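Side-chain contact in glycogen accumulation regulator GarA (Mycobacterium tuberculosis, PDB 6I2P), which probably regulates glycogen accumulation and central metabolism through an FHA domain, a fold that as a family recognises phosphothreonine-containing partners: residues A76-G81 and S86-D91. Residues are numbered along the deposited sequence; the frame is centred on the assembly and turned at random.
Sequences AITSAG and SDIFLD
Ser-79 to Gly-81 and Ile-88 to Leu-90 run parallel in the FHA-domain beta sandwich, laced by backbone bonds from Ile-88 N to Ser-79 O (2.9 Å), from Gly-81 N to Ile-88 O and from Leu-90 N to Gly-81 O (2.8 Å). The short strand 88-89 thus forms one margin of the mixed sheet, while strand 77-81 pairs on its other side with strand 100-105.

How a side chain can continue a ladder where backbone pairing stops is illustrated by Asp-87. Its CG lies beside its own backbone N, anti to the carbonyl carbon (chi1 -60°), which carries the carboxylate back along the neighbouring strand. There OD2 accepts the N-H of Ser-79 (N to OD2 2.8 Å) through its anti lone pair, in a fairly straight bond (161°). Ser-79 answers with OG, which accepts the N-H of Asp-87 (N to OG 3.2 Å), so each residue's side chain grips the other's backbone amide.

On the face that carries Ala-80 and Ile-88 the contacts are mostly apolar. Ala-80 CB meets Ile-88 CB at 4.0 Å and, farther along, Leu-90 CD1; Phe-71 of the opposing sheet touches both Ile-88 and Leu-90, and Phe-102 touches Ala-80 and Ile-88. Thr-78 turns its methyl, not its hydroxyl, toward residues 86-91: CG2 reaches the end of the Ile-88 chain at CD1 (3.7 Å) and the Asp-87 methylene at CB (3.6 Å).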
# COMPACT_ATOMS: atom_id res chain seq x y z
N ALA C 76 4.42 -33.17 -10.84
CA ALA C 76 5.82 -32.93 -10.50
C ALA C 76 6.06 -31.42 -10.35
O ALA C 76 6.85 -31.01 -9.51
CB ALA C 76 6.73 -33.51 -11.57
N ILE C 77 5.39 -30.61 -11.19
CA ILE C 77 5.49 -29.15 -11.17
C ILE C 77 4.08 -28.55 -11.19
O ILE C 77 3.27 -28.89 -12.06
CB ILE C 77 6.40 -28.61 -12.33
CG1 ILE C 77 7.87 -29.02 -12.10
CG2 ILE C 77 6.30 -27.07 -12.46
CD1 ILE C 77 8.71 -29.15 -13.36
N THR C 78 3.79 -27.67 -10.22
CA THR C 78 2.50 -27.00 -10.10
C THR C 78 2.76 -25.50 -9.96
O THR C 78 3.30 -25.07 -8.94
CB THR C 78 1.67 -27.61 -8.95
OG1 THR C 78 1.83 -29.02 -8.92
CG2 THR C 78 0.20 -27.28 -9.06
N SER C 79 2.44 -24.72 -10.99
CA SER C 79 2.68 -23.28 -10.96
C SER C 79 1.63 -22.54 -10.13
O SER C 79 0.48 -22.96 -10.06
CB SER C 79 2.77 -22.71 -12.37
OG SER C 79 1.59 -22.96 -13.12
N ALA C 80 2.05 -21.44 -9.48
CA ALA C 80 1.18 -20.61 -8.65
C ALA C 80 1.45 -19.12 -8.94
O ALA C 80 2.58 -18.66 -8.84
CB ALA C 80 1.41 -20.91 -7.17
N GLY C 81 0.39 -18.41 -9.34
CA GLY C 81 0.49 -16.99 -9.67
C GLY C 81 -0.81 -16.36 -10.11
O GLY C 81 -1.87 -17.01 -10.06
N SER C 86 -2.01 -20.24 -14.79
CA SER C 86 -1.45 -20.82 -13.56
C SER C 86 -2.26 -22.01 -13.07
O SER C 86 -3.49 -21.98 -13.14
CB SER C 86 -1.36 -19.79 -12.44
OG SER C 86 -0.60 -18.65 -12.80
N ASP C 87 -1.57 -23.05 -12.56
CA ASP C 87 -2.23 -24.25 -12.02
C ASP C 87 -2.98 -23.89 -10.73
O ASP C 87 -4.07 -24.42 -10.48
CB ASP C 87 -1.21 -25.37 -11.75
CG ASP C 87 -0.45 -25.85 -12.97
OD1 ASP C 87 -1.10 -26.22 -13.97
OD2 ASP C 87 0.80 -25.87 -12.92
N ILE C 88 -2.39 -22.99 -9.93
CA ILE C 88 -2.97 -22.45 -8.70
C ILE C 88 -3.12 -20.95 -8.96
O ILE C 88 -2.17 -20.18 -8.77
CB ILE C 88 -2.13 -22.80 -7.44
CG1 ILE C 88 -2.10 -24.32 -7.21
CG2 ILE C 88 -2.64 -22.05 -6.18
CD1 ILE C 88 -0.89 -24.80 -6.52
N PHE C 89 -4.29 -20.55 -9.46
CA PHE C 89 -4.58 -19.16 -9.78
C PHE C 89 -4.83 -18.36 -8.51
O PHE C 89 -5.76 -18.67 -7.76
CB PHE C 89 -5.74 -19.07 -10.79
CG PHE C 89 -6.20 -17.67 -11.11
CD1 PHE C 89 -5.39 -16.81 -11.84
CD2 PHE C 89 -7.46 -17.22 -10.72
CE1 PHE C 89 -5.81 -15.51 -12.15
CE2 PHE C 89 -7.88 -15.93 -11.03
CZ PHE C 89 -7.06 -15.08 -11.74
N LEU C 90 -3.98 -17.37 -8.24
CA LEU C 90 -4.08 -16.54 -7.06
C LEU C 90 -4.25 -15.08 -7.46
O LEU C 90 -3.28 -14.38 -7.76
CB LEU C 90 -2.90 -16.76 -6.10
CG LEU C 90 -2.67 -18.20 -5.60
CD1 LEU C 90 -1.24 -18.40 -5.13
CD2 LEU C 90 -3.68 -18.60 -4.51
N ASP C 91 -5.52 -14.64 -7.54
CA ASP C 91 -5.89 -13.29 -7.94
C ASP C 91 -5.80 -12.32 -6.77
O ASP C 91 -6.70 -12.25 -5.93
CB ASP C 91 -7.28 -13.28 -8.59
CG ASP C 91 -7.61 -12.01 -9.36
OD1 ASP C 91 -6.66 -11.27 -9.73
OD2 ASP C 91 -8.81 -11.76 -9.60